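Side-chain contacts in dephospho-CoA kinase (Mycobacterium paratuberculosis, PDB 6N39), which probably catalyses the ATP-dependent phosphorylation of the 3'-hydroxyl group of dephospho-coenzyme A, the last step in making coenzyme A: residues S126-A129 / P130-P133; A194-V197 / W198-I202; D225-W228 / P229-Q233; R234-N237 / R238-A242; D387-V390 / A391-P395. All blocks are in the same frame, centred on the assembly; numbering follows the deposited sequence.

The five contacts are all local, but they lie in different parts of the fold. Interaction 2 belongs to helix 187-210 of the kinase part, while interactions 3 and 4 follow one another along helix 228-243 of the UPF0157 region, from its capped start nearly to its end. Interaction 1, a 3-10 turn in a kinase loop, touches interaction 4, so this pair joins the two parts of the chain. Interactions 1 and 5 are surface contacts; the others are partly buried. Chemistry varies with place: backbone turn bonds in 1, a pi-type turn in 2, capping and water bridges in 3, an arginine held by several partners in 4, and an acetate-binding pair in 5.

Interaction 1 (S126-A129 / P130-P133)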
loop_
_atom_site.group_PDB
_atom_site.type_symbol
_atom_site.label_atom_id
_atom_site.label_comp_id
_atom_site.label_asym_id
_atom_site.label_seq_id
_atom_site.Cartn_x
_atom_site.Cartn_y
_atom_site.Cartn_z
ATOM N N SER A 126 -15.019 -3.436 0.164
ATOM C CA SER A 126 -14.776 -4.495 1.132
ATOM C C SER A 126 -13.418 -4.356 1.819
ATOM O O SER A 126 -13.032 -5.234 2.594
ATOM C CB SER A 126 -14.914 -5.860 0.457
ATOM O OG SER A 126 -13.981 -5.970 -0.597
ATOM N N GLY A 127 -12.713 -3.254 1.596
ATOM C CA GLY A 127 -11.491 -2.989 2.333
ATOM C C GLY A 127 -10.324 -3.877 1.962
ATOM O O GLY A 127 -9.512 -4.219 2.831
ATOM N N MET A 128 -10.200 -4.236 0.683
ATOM C CA MET A 128 -9.159 -5.146 0.229
ATOM C C MET A 128 -7.896 -4.448 -0.265
ATOM O O MET A 128 -6.930 -5.138 -0.606
ATOM C CB MET A 128 -9.701 -6.050 -0.882
ATOM C CG MET A 128 -10.759 -7.058 -0.413
ATOM S SD MET A 128 -11.513 -7.899 -1.831
ATOM C CE MET A 128 -10.107 -8.731 -2.570
ATOM N N ALA A 129 -7.870 -3.118 -0.333
ATOM C CA ALA A 129 -6.667 -2.443 -0.823
ATOM C C ALA A 129 -5.392 -2.848 -0.084
ATOM O O ALA A 129 -4.358 -3.021 -0.759
ATOM C CB ALA A 129 -6.832 -0.918 -0.753
ATOM N N PRO A 130 -5.383 -3.021 1.250
ATOM C CA PRO A 130 -4.118 -3.332 1.944
ATOM C C PRO A 130 -3.525 -4.683 1.561
ATOM O O PRO A 130 -2.356 -4.935 1.880
ATOM C CB PRO A 130 -4.515 -3.299 3.434
ATOM C CG PRO A 130 -5.707 -2.383 3.469
ATOM C CD PRO A 130 -6.467 -2.789 2.229
ATOM N N LEU A 131 -4.291 -5.553 0.900
ATOM C CA LEU A 131 -3.731 -6.783 0.364
ATOM C C LEU A 131 -2.718 -6.530 -0.745
ATOM O O LEU A 131 -1.951 -7.437 -1.070
ATOM C CB LEU A 131 -4.846 -7.688 -0.179
ATOM C CG LEU A 131 -5.995 -8.081 0.739
ATOM C CD1 LEU A 131 -7.082 -8.862 -0.030
ATOM C CD2 LEU A 131 -5.492 -8.888 1.905
ATOM N N PHE A 132 -2.683 -5.327 -1.334
ATOM C CA PHE A 132 -1.838 -5.179 -2.521
ATOM C C PHE A 132 -0.670 -4.229 -2.283
ATOM O O PHE A 132 -0.783 -3.264 -1.526
ATOM C CB PHE A 132 -2.645 -4.662 -3.719
ATOM C CG PHE A 132 -3.723 -5.609 -4.167
ATOM C CD1 PHE A 132 -3.459 -6.580 -5.121
ATOM C CD2 PHE A 132 -4.977 -5.545 -3.616
ATOM C CE1 PHE A 132 -4.435 -7.461 -5.515
ATOM C CE2 PHE A 132 -5.969 -6.428 -4.007
ATOM C CZ PHE A 132 -5.691 -7.383 -4.961
ATOM N N PRO A 133 0.471 -4.481 -2.937
ATOM C CA PRO A 133 1.584 -3.513 -2.898
ATOM C C PRO A 133 1.290 -2.214 -3.645
ATOM O O PRO A 133 2.017 -1.228 -3.453
ATOM C CB PRO A 133 2.751 -4.272 -3.559
ATOM C CG PRO A 133 2.158 -5.472 -4.217
ATOM C CD PRO A 133 0.814 -5.757 -3.587
#
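A 3-10 turn carries Met-128 and Ala-129 into Pro-130, Leu-131 and Phe-132, within the loop that joins strands 115-119 and 135-139 of the parallel sheet of the P-loop kinase fold. Two successive i to i+3 hydrogen bonds define it. Leu-131 N gives its hydrogen to Met-128 O at 3.1 Å, bent to 148° at the hydrogen. Phe-132 N follows with a straighter bond to Ala-129 O at 2.9 Å. Pro-130, just ahead of the two donors, has no N-H to give; its CD lies 3.4 Å from Gly-127 O. Gly-127 itself has a positive phi, turning the chain just ahead of the 3-10 segment.

On the side-chain level, one methyl of Leu-131 does the touching. Its CD1 sits 3.9 Å from Met-128 CB, and the thioether chain, bent at its last torsion (chi3 61°), swings CE back to 4.0 Å from the same CD1. The buried ring of Phe-132 offers its edge, not its face, to the turn: CD2 is 3.6 Å from Met-128 O, and Ala-129 O lies in the ring plane. That ring also packs on Ile-120 and Arg-11, while Pro-130 and Leu-131 rest on helix 228-243 through Thr-241, and Pro-130 on Asn-237 as well.

Both turn carbonyls thus meet an amide N-H and, besides it, the aromatic edge, whose slightly positive hydrogens would suit oxygen; the apolar Met-128 and Leu-131 side chains cover the flank of the turn.

Interaction 2 (A194-V197 / W198-I202); sequences AQQV and WNERI
Val-197 and Ile-202 meet through branch ends on helix 187-210, with Val-197 CG1 3.8 Å from Ile-202 CD1. The valine branch that makes this contact is the one trans to the backbone N (chi1 163°). The partner is five residues on, not the usual four, because the helix widens here into a pi-type turn. Val-197 O is gripped by two amides. Arg-201 N reaches it at 3.0 Å through a clearly bent bond. Ile-202 N, at 3.1 Å, is straighter and lies in the carbonyl plane. Before the widening the bonds are ordinary alpha-helical ones, Trp-198 N to Ala-194 O, Asn-199 N to Gln-195 O and Glu-200 N to Gln-196 O.

Along the polar flank, Gln-196 and Glu-200 run side by side and point the same way, their amide and carboxylate planes only 13° apart. What touches is carbon against oxygen, Gln-196 CG being 3.5 Å from Glu-200 OE2. Gln-195 CG approaches Asn-199 OD1 more loosely, at 4.0 Å.

Farther out, the extended chain of Arg-201 leads away from the turn to a salt bridge with Asp-334, in the loop between strands 328-331 and 339-345 of the UPF0157 region. On the buried side, Ala-194 and Ile-202 pack on helix 22-31, whose first residues belong to the predicted ATP-binding site, Val-197 lies against Ile-179 of strand 179-182, and Trp-198 and Ile-202 both rest on Val-115 of strand 115-119.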
loop_
_atom_site.group_PDB
_atom_site.type_symbol
_atom_site.label_atom_id
_atom_site.label_comp_id
_atom_site.label_asym_id
_atom_site.label_seq_id
_atom_site.Cartn_x
_atom_site.Cartn_y
_atom_site.Cartn_z
ATOM N N ALA A 194 -1.982 5.078 -19.351
ATOM C CA ALA A 194 -1.621 3.786 -18.776
ATOM C C ALA A 194 -0.171 3.428 -19.094
ATOM O O ALA A 194 0.555 2.921 -18.229
ATOM C CB ALA A 194 -2.571 2.697 -19.282
ATOM N N GLN A 195 0.277 3.695 -20.327
ATOM C CA GLN A 195 1.664 3.388 -20.656
ATOM C C GLN A 195 2.637 4.295 -19.909
ATOM O O GLN A 195 3.767 3.890 -19.614
ATOM C CB GLN A 195 1.913 3.517 -22.156
ATOM C CG GLN A 195 3.262 2.938 -22.557
ATOM C CD GLN A 195 3.554 3.123 -24.021
ATOM O OE1 GLN A 195 3.717 4.250 -24.496
ATOM N NE2 GLN A 195 3.625 2.018 -24.754
ATOM N N GLN A 196 2.235 5.529 -19.635
ATOM C CA GLN A 196 3.054 6.428 -18.830
ATOM C C GLN A 196 3.263 5.858 -17.425
ATOM O O GLN A 196 4.380 5.849 -16.893
ATOM C CB GLN A 196 2.346 7.776 -18.773
ATOM C CG GLN A 196 3.143 9.008 -18.752
ATOM C CD GLN A 196 2.245 10.189 -19.090
ATOM O OE1 GLN A 196 1.665 10.815 -18.200
ATOM N NE2 GLN A 196 2.088 10.465 -20.387
ATOM N N VAL A 197 2.183 5.392 -16.809
ATOM C CA VAL A 197 2.281 4.778 -15.484
ATOM C C VAL A 197 3.098 3.491 -15.545
ATOM O O VAL A 197 3.915 3.210 -14.656
ATOM C CB VAL A 197 0.872 4.532 -14.919
ATOM C CG1 VAL A 197 0.921 3.541 -13.772
ATOM C CG2 VAL A 197 0.257 5.857 -14.482
ATOM N N TRP A 198 2.911 2.708 -16.608
ATOM C CA TRP A 198 3.703 1.501 -16.824
ATOM C C TRP A 198 5.195 1.811 -16.859
ATOM O O TRP A 198 5.982 1.223 -16.110
ATOM C CB TRP A 198 3.273 0.831 -18.131
ATOM C CG TRP A 198 3.913 -0.500 -18.329
ATOM C CD1 TRP A 198 5.000 -0.787 -19.090
ATOM C CD2 TRP A 198 3.521 -1.726 -17.709
ATOM N NE1 TRP A 198 5.296 -2.127 -19.011
ATOM C CE2 TRP A 198 4.408 -2.721 -18.157
ATOM C CE3 TRP A 198 2.504 -2.076 -16.817
ATOM C CZ2 TRP A 198 4.299 -4.050 -17.760
ATOM C CZ3 TRP A 198 2.395 -3.389 -16.423
ATOM C CH2 TRP A 198 3.290 -4.361 -16.892
ATOM N N ASN A 199 5.604 2.738 -17.731
ATOM C CA ASN A 199 7.024 3.010 -17.932
ATOM C C ASN A 199 7.639 3.723 -16.734
ATOM O O ASN A 199 8.803 3.488 -16.400
ATOM C CB ASN A 199 7.246 3.885 -19.166
ATOM C CG ASN A 199 7.009 3.151 -20.490
ATOM O OD1 ASN A 199 6.629 1.986 -20.521
ATOM N ND2 ASN A 199 7.224 3.860 -21.592
ATOM N N GLU A 200 6.911 4.652 -16.124
ATOM C CA GLU A 200 7.528 5.511 -15.120
ATOM C C GLU A 200 7.437 4.946 -13.707
ATOM O O GLU A 200 8.213 5.363 -12.840
ATOM C CB GLU A 200 6.884 6.902 -15.152
ATOM C CG GLU A 200 7.309 7.708 -16.373
ATOM C CD GLU A 200 6.430 8.941 -16.603
ATOM O OE1 GLU A 200 5.741 9.375 -15.654
ATOM O OE2 GLU A 200 6.424 9.460 -17.741
ATOM N N ARG A 201 6.534 4.004 -13.458
ATOM C CA ARG A 201 6.323 3.540 -12.096
ATOM C C ARG A 201 6.297 2.015 -11.998
ATOM O O ARG A 201 7.003 1.433 -11.169
ATOM C CB ARG A 201 5.027 4.138 -11.535
ATOM C CG ARG A 201 5.046 4.184 -10.027
ATOM C CD ARG A 201 3.966 5.047 -9.453
ATOM N NE ARG A 201 3.795 4.730 -8.047
ATOM C CZ ARG A 201 2.920 5.332 -7.258
ATOM N NH1 ARG A 201 2.147 6.302 -7.747
ATOM N NH2 ARG A 201 2.840 4.983 -5.983
ATOM N N ILE A 202 5.525 1.349 -12.848
ATOM C CA ILE A 202 5.350 -0.090 -12.687
ATOM C C ILE A 202 6.598 -0.849 -13.117
ATOM O O ILE A 202 7.060 -1.749 -12.403
ATOM C CB ILE A 202 4.096 -0.569 -13.436
ATOM C CG1 ILE A 202 2.851 0.016 -12.761
ATOM C CG2 ILE A 202 4.004 -2.098 -13.398
ATOM C CD1 ILE A 202 1.575 -0.167 -13.545
#

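Interaction 3 (D225-W228 / P229-Q233)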
loop_
_atom_site.group_PDB
_atom_site.type_symbol
_atom_site.label_atom_id
_atom_site.label_comp_id
_atom_site.label_asym_id
_atom_site.label_seq_id
_atom_site.Cartn_x
_atom_site.Cartn_y
_atom_site.Cartn_z
ATOM N N ASP A 225 3.670 17.912 2.347
ATOM C CA ASP A 225 2.693 17.523 1.349
ATOM C C ASP A 225 1.370 17.232 2.045
ATOM O O ASP A 225 1.339 16.395 2.959
ATOM C CB ASP A 225 3.189 16.312 0.588
ATOM C CG ASP A 225 2.296 15.934 -0.570
ATOM O OD1 ASP A 225 1.060 16.106 -0.486
ATOM O OD2 ASP A 225 2.844 15.436 -1.572
ATOM N N PRO A 226 0.270 17.895 1.666
ATOM C CA PRO A 226 -1.013 17.627 2.335
ATOM C C PRO A 226 -1.482 16.198 2.179
ATOM O O PRO A 226 -2.339 15.762 2.950
ATOM C CB PRO A 226 -1.986 18.601 1.654
ATOM C CG PRO A 226 -1.115 19.624 0.979
ATOM C CD PRO A 226 0.139 18.903 0.600
ATOM N N GLU A 227 -0.949 15.456 1.211
ATOM C CA GLU A 227 -1.330 14.069 0.996
ATOM C C GLU A 227 -0.510 13.059 1.795
ATOM O O GLU A 227 -0.814 11.862 1.726
ATOM C CB GLU A 227 -1.202 13.717 -0.476
ATOM C CG GLU A 227 -2.309 14.239 -1.357
ATOM C CD GLU A 227 -2.137 13.740 -2.770
ATOM O OE1 GLU A 227 -1.731 14.535 -3.644
ATOM O OE2 GLU A 227 -2.367 12.531 -2.992
ATOM N N TRP A 228 0.528 13.479 2.517
ATOM C CA TRP A 228 1.301 12.500 3.286
ATOM C C TRP A 228 0.468 11.701 4.283
ATOM O O TRP A 228 0.727 10.494 4.420
ATOM C CB TRP A 228 2.465 13.166 4.031
ATOM C CG TRP A 228 3.654 13.485 3.180
ATOM C CD1 TRP A 228 4.005 12.901 1.993
ATOM C CD2 TRP A 228 4.647 14.484 3.448
ATOM N NE1 TRP A 228 5.152 13.487 1.503
ATOM C CE2 TRP A 228 5.570 14.453 2.382
ATOM C CE3 TRP A 228 4.846 15.396 4.493
ATOM C CZ2 TRP A 228 6.674 15.309 2.323
ATOM C CZ3 TRP A 228 5.947 16.239 4.437
ATOM C CH2 TRP A 228 6.843 16.193 3.351
ATOM N N PRO A 229 -0.489 12.276 5.021
ATOM C CA PRO A 229 -1.257 11.426 5.950
ATOM C C PRO A 229 -2.004 10.294 5.250
ATOM O O PRO A 229 -1.973 9.157 5.739
ATOM C CB PRO A 229 -2.209 12.420 6.636
ATOM C CG PRO A 229 -1.505 13.763 6.518
ATOM C CD PRO A 229 -0.835 13.709 5.168
ATOM N N ALA A 230 -2.652 10.562 4.109
ATOM C CA ALA A 230 -3.368 9.504 3.387
ATOM C C ALA A 230 -2.410 8.453 2.836
ATOM O O ALA A 230 -2.678 7.238 2.924
ATOM C CB ALA A 230 -4.211 10.118 2.257
ATOM N N GLN A 231 -1.276 8.895 2.267
ATOM C CA GLN A 231 -0.283 7.932 1.791
ATOM C C GLN A 231 0.211 7.059 2.936
ATOM O O GLN A 231 0.363 5.831 2.790
ATOM C CB GLN A 231 0.894 8.655 1.113
ATOM C CG GLN A 231 0.484 9.475 -0.141
ATOM C CD GLN A 231 1.611 10.372 -0.679
ATOM O OE1 GLN A 231 2.722 10.396 -0.145
ATOM N NE2 GLN A 231 1.315 11.113 -1.733
ATOM N N ALA A 232 0.455 7.676 4.098
ATOM C CA ALA A 232 0.976 6.906 5.221
ATOM C C ALA A 232 -0.059 5.908 5.726
ATOM O O ALA A 232 0.298 4.805 6.147
ATOM C CB ALA A 232 1.425 7.838 6.349
ATOM N N GLN A 233 -1.339 6.277 5.715
ATOM C CA GLN A 233 -2.353 5.324 6.171
ATOM C C GLN A 233 -2.406 4.119 5.240
ATOM O O GLN A 233 -2.521 2.971 5.700
ATOM C CB GLN A 233 -3.730 5.987 6.264
ATOM C CG GLN A 233 -4.779 5.132 7.001
ATOM C CD GLN A 233 -4.355 4.808 8.440
ATOM O OE1 GLN A 233 -4.224 5.704 9.275
ATOM N NE2 GLN A 233 -4.136 3.523 8.727
HETATM O O HOH W 1 -3.767 13.265 3.334
HETATM O O HOH W 2 -1.409 10.077 -3.000
#
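Asp-225 to Trp-228 form a type I beta turn that feeds straight into helix 228-243, whose first bonds run from Gln-231 N to Glu-227 O at 3.1 Å and from Ala-232 N to Trp-228 O at 2.8 Å. An Asx turn secures this helix start: Asp-225 OD1 accepts from Glu-227 N at 2.7 Å, a capping bond made on the anti side of the carboxylate, 33° out of its plane. Pro-229 has no N-H, and Ala-230 N is served by a water that also donates to Pro-226 O.

The Trp-228 indole packs on Ile-270 of strand 270-276, and its NE1 bonds Asp-268. Asp-225 CB lies 3.4 Å above one face, toward the rim. A chi1 of -62° lays the extended Gln-231 chain back beside Glu-227 O, its CG 3.3 Å from that oxygen. At the indole edge, in the ring plane, Gln-231 OE1 comes 3.5 Å from Trp-228 CD1, with the amide turned 68° from the indole; OE1 also accepts from Arg-337. The other end of the amide faces Glu-227, whose OE2 forms a salt bridge with Arg-174. One water spans the pair, donating to Glu-227 OE2 at 2.6 Å and accepting from Gln-231 NE2 at 3.2 Å.

Interaction 4 (R234-N237 / R238-A242)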
loop_
_atom_site.group_PDB
_atom_site.type_symbol
_atom_site.label_atom_id
_atom_site.label_comp_id
_atom_site.label_asym_id
_atom_site.label_seq_id
_atom_site.Cartn_x
_atom_site.Cartn_y
_atom_site.Cartn_z
ATOM N N ARG A 234 -2.295 4.352 3.925
ATOM C CA ARG A 234 -2.256 3.208 3.013
ATOM C C ARG A 234 -1.082 2.302 3.344
ATOM O O ARG A 234 -1.227 1.069 3.383
ATOM C CB ARG A 234 -2.180 3.663 1.553
ATOM C CG ARG A 234 -3.435 4.357 1.110
ATOM C CD ARG A 234 -3.458 4.548 -0.387
ATOM N NE ARG A 234 -2.579 5.608 -0.832
ATOM C CZ ARG A 234 -2.950 6.877 -0.987
ATOM N NH1 ARG A 234 -4.194 7.254 -0.726
ATOM N NH2 ARG A 234 -2.077 7.773 -1.421
ATOM N N ILE A 235 0.076 2.904 3.643
ATOM C CA ILE A 235 1.273 2.111 3.924
ATOM C C ILE A 235 1.121 1.340 5.241
ATOM O O ILE A 235 1.443 0.149 5.325
ATOM C CB ILE A 235 2.516 3.022 3.934
ATOM C CG1 ILE A 235 2.756 3.615 2.541
ATOM C CG2 ILE A 235 3.734 2.249 4.444
ATOM C CD1 ILE A 235 3.686 4.876 2.528
ATOM N N VAL A 236 0.655 2.020 6.288
ATOM C CA VAL A 236 0.447 1.397 7.594
ATOM C C VAL A 236 -0.471 0.190 7.464
ATOM O O VAL A 236 -0.179 -0.885 7.999
ATOM C CB VAL A 236 -0.123 2.421 8.598
ATOM C CG1 VAL A 236 -0.695 1.698 9.841
ATOM C CG2 VAL A 236 0.951 3.449 9.009
ATOM N N ASN A 237 -1.597 0.348 6.751
ATOM C CA ASN A 237 -2.522 -0.772 6.588
ATOM C C ASN A 237 -1.856 -1.924 5.849
ATOM O O ASN A 237 -1.991 -3.094 6.241
ATOM C CB ASN A 237 -3.781 -0.321 5.836
ATOM C CG ASN A 237 -4.669 0.589 6.667
ATOM O OD1 ASN A 237 -4.502 0.700 7.882
ATOM N ND2 ASN A 237 -5.630 1.244 6.011
ATOM N N ARG A 238 -1.148 -1.604 4.754
ATOM C CA ARG A 238 -0.472 -2.626 3.956
ATOM C C ARG A 238 0.538 -3.409 4.792
ATOM O O ARG A 238 0.644 -4.641 4.681
ATOM C CB ARG A 238 0.218 -1.956 2.758
ATOM C CG ARG A 238 1.071 -2.885 1.900
ATOM C CD ARG A 238 1.784 -2.110 0.739
ATOM N NE ARG A 238 0.818 -1.363 -0.075
ATOM C CZ ARG A 238 0.940 -0.081 -0.423
ATOM N NH1 ARG A 238 2.038 0.619 -0.094
ATOM N NH2 ARG A 238 -0.031 0.495 -1.128
ATOM N N LEU A 239 1.270 -2.714 5.652
ATOM C CA LEU A 239 2.291 -3.371 6.455
ATOM C C LEU A 239 1.670 -4.172 7.602
ATOM O O LEU A 239 2.172 -5.246 7.945
ATOM C CB LEU A 239 3.291 -2.340 6.991
ATOM C CG LEU A 239 4.171 -1.581 5.976
ATOM C CD1 LEU A 239 4.966 -0.427 6.657
ATOM C CD2 LEU A 239 5.130 -2.524 5.290
ATOM N N LYS A 240 0.571 -3.689 8.192
ATOM C CA LYS A 240 -0.138 -4.497 9.191
ATOM C C LYS A 240 -0.586 -5.824 8.587
ATOM O O LYS A 240 -0.354 -6.907 9.159
ATOM C CB LYS A 240 -1.341 -3.717 9.742
ATOM C CG LYS A 240 -0.949 -2.610 10.742
ATOM C CD LYS A 240 -2.162 -1.783 11.183
ATOM C CE LYS A 240 -3.188 -2.587 12.006
ATOM N NZ LYS A 240 -2.724 -2.951 13.362
ATOM N N THR A 241 -1.202 -5.754 7.402
ATOM C CA THR A 241 -1.659 -6.967 6.739
ATOM C C THR A 241 -0.492 -7.885 6.412
ATOM O O THR A 241 -0.577 -9.101 6.624
ATOM C CB THR A 241 -2.438 -6.612 5.468
ATOM O OG1 THR A 241 -3.642 -5.935 5.851
ATOM C CG2 THR A 241 -2.810 -7.880 4.685
ATOM N N ALA A 242 0.616 -7.323 5.917
ATOM C CA ALA A 242 1.757 -8.152 5.543
ATOM C C ALA A 242 2.428 -8.789 6.759
ATOM O O ALA A 242 2.966 -9.896 6.662
ATOM C CB ALA A 242 2.777 -7.324 4.748
#
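The guanidinium of Arg-238 meets Ile-235 at a slant, so that NH1 lies 4.1 Å from Ile-235 CG1 and the methylene sits squarely neither on a face nor at an edge. The Arg-238 chain is extended through chi2, then bends at chi3 (-55°), which turns the planar group back along helix 228-243. There its three nitrogens have separate partners: NE bonds the backbone oxygen of Phe-132, NH1 the hydroxyl of Tyr-294, and NH2 forms a salt bridge with Asp-178. Arg-234 lies one turn earlier, its NE 5.7 Å from Arg-238 NH2; its NH1 bonds Ala-175 O, and its NE has a long, weak ion pair with the same Asp-178.

Two pairs spaced by four residues lie side by side and point the same way. Ile-235 CG2 touches Leu-239 CD1 at 3.7 Å, and both residues pack on Ile-272 of strand 270-276. Val-236 CG1 meets Lys-240 CD at 4.0 Å, aliphatic against aliphatic, before the lysine chain bends away. The backbone keeps regular helix bonds, such as Leu-239 N to Ile-235 O at 2.9 Å. The Asn-237 amide is held through OD1 by Gln-233.

Opposite chemistries thus share one helix: branched carbon chains cover the UPF0157 sheet, while Arg-238, with Asp-178 probably offsetting much of its charge, ties the helix to the kinase part.

Interaction 5 (D387-V390 / A391-P395). With ACT (acetate ion), chain G.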
loop_
_atom_site.group_PDB
_atom_site.type_symbol
_atom_site.label_atom_id
_atom_site.label_comp_id
_atom_site.label_asym_id
_atom_site.label_seq_id
_atom_site.Cartn_x
_atom_site.Cartn_y
_atom_site.Cartn_z
ATOM N N ASP A 387 25.146 11.340 1.818
ATOM C CA ASP A 387 26.064 11.070 2.921
ATOM C C ASP A 387 26.441 12.352 3.653
ATOM O O ASP A 387 26.412 12.403 4.888
ATOM C CB ASP A 387 27.316 10.360 2.399
ATOM C CG ASP A 387 27.042 8.924 1.974
ATOM O OD1 ASP A 387 25.909 8.440 2.182
ATOM O OD2 ASP A 387 27.966 8.281 1.428
ATOM N N ALA A 388 26.811 13.396 2.903
ATOM C CA ALA A 388 27.155 14.677 3.517
ATOM C C ALA A 388 25.977 15.247 4.297
ATOM O O ALA A 388 26.155 15.838 5.370
ATOM C CB ALA A 388 27.615 15.664 2.448
ATOM N N TYR A 389 24.763 15.071 3.768
ATOM C CA TYR A 389 23.564 15.543 4.449
ATOM C C TYR A 389 23.385 14.834 5.791
ATOM O O TYR A 389 23.161 15.474 6.833
ATOM C CB TYR A 389 22.360 15.322 3.524
ATOM C CG TYR A 389 21.045 15.776 4.084
ATOM C CD1 TYR A 389 20.668 17.114 4.038
ATOM C CD2 TYR A 389 20.169 14.864 4.655
ATOM C CE1 TYR A 389 19.453 17.526 4.564
ATOM C CE2 TYR A 389 18.961 15.263 5.176
ATOM C CZ TYR A 389 18.607 16.590 5.134
ATOM O OH TYR A 389 17.400 16.965 5.665
ATOM N N VAL A 390 23.505 13.505 5.779
ATOM C CA VAL A 390 23.406 12.713 7.002
ATOM C C VAL A 390 24.472 13.147 8.003
ATOM O O VAL A 390 24.192 13.305 9.198
ATOM C CB VAL A 390 23.517 11.211 6.666
ATOM C CG1 VAL A 390 23.645 10.366 7.945
ATOM C CG2 VAL A 390 22.302 10.752 5.845
ATOM N N ALA A 391 25.708 13.334 7.531
ATOM C CA ALA A 391 26.802 13.730 8.413
ATOM C C ALA A 391 26.537 15.083 9.064
ATOM O O ALA A 391 26.798 15.258 10.260
ATOM C CB ALA A 391 28.128 13.765 7.643
ATOM N N VAL A 392 26.034 16.058 8.300
ATOM C CA VAL A 392 25.795 17.372 8.898
ATOM C C VAL A 392 24.665 17.300 9.924
ATOM O O VAL A 392 24.760 17.896 11.002
ATOM C CB VAL A 392 25.528 18.437 7.815
ATOM C CG1 VAL A 392 25.077 19.744 8.453
ATOM C CG2 VAL A 392 26.788 18.674 7.005
ATOM N N LYS A 393 23.610 16.527 9.636
ATOM C CA LYS A 393 22.502 16.416 10.588
ATOM C C LYS A 393 22.891 15.654 11.854
ATOM O O LYS A 393 22.414 15.979 12.949
ATOM C CB LYS A 393 21.301 15.700 9.958
ATOM C CG LYS A 393 20.571 16.450 8.875
ATOM C CD LYS A 393 19.071 16.117 8.902
ATOM C CE LYS A 393 18.778 14.623 8.896
ATOM N NZ LYS A 393 17.311 14.362 9.128
ATOM N N GLU A 394 23.694 14.598 11.719
ATOM C CA GLU A 394 23.783 13.602 12.788
ATOM C C GLU A 394 24.161 14.165 14.158
ATOM O O GLU A 394 23.538 13.747 15.150
ATOM C CB GLU A 394 24.760 12.487 12.383
ATOM C CG GLU A 394 24.678 11.240 13.280
ATOM C CD GLU A 394 23.254 10.666 13.366
ATOM O OE1 GLU A 394 22.858 10.213 14.468
ATOM O OE2 GLU A 394 22.526 10.676 12.341
ATOM N N PRO A 395 25.127 15.077 14.306
ATOM C CA PRO A 395 25.460 15.529 15.670
ATOM C C PRO A 395 24.272 16.138 16.412
ATOM O O PRO A 395 24.187 16.006 17.636
ATOM C CB PRO A 395 26.591 16.546 15.444
ATOM C CG PRO A 395 27.197 16.156 14.131
ATOM C CD PRO A 395 26.026 15.673 13.299
HETATM C C ACT G . 14.500 14.909 6.770
HETATM O O ACT G . 15.724 15.241 6.609
HETATM O OXT ACT G . 13.428 15.530 6.428
HETATM C CH3 ACT G . 14.262 13.542 7.502
HETATM O O HOH W 3 21.686 12.311 10.375
#
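Tyr-389 and Lys-393, one turn apart on helix 386-411, converge on one oxygen of a bound acetate ion. The polar contacts come first. Tyr-389 OH donates to acetate O at 2.6 Å, and that oxygen lies in the ring plane, at its edge. Lys-393 NZ gives a longer bond of 3.1 Å to the same acetate O, and it also bonds the hydroxyl of Tyr-371. Lys-375 NZ and Lys-267 N also bond the ion.

Apolar contact joins the same two side chains. The lysine chain bends at chi2 (-147°) and chi3 (-52°) and so passes beside the ring, with Lys-393 CG 4.2 Å above one face but displaced toward the rim. Farther along, Lys-393 CE is 3.8 Å from Tyr-389 CE2, and CD lies 3.7 Å from the tyrosine OH. Tyr-389 also packs on Ala-378 and Ala-382 of helix 365-382.

Backbone bonds keep the spacing, with Lys-393 N bound to Tyr-389 O at 3.0 Å and Glu-394 N to Val-390 O. A water donates both to Val-390 O and, at 2.7 Å, to Glu-394 OE2, so this carbonyl serves two donors. Just beyond, Pro-395 has no N-H for the preceding turn, and the helix kinks there.

Lysine ammonium groups, a tyrosine hydroxyl and a backbone N-H together make a spot suited to a small anion. The acetate probably came from the crystallisation liquor, and its negative charge would be balanced largely by Lys-393 and Lys-375.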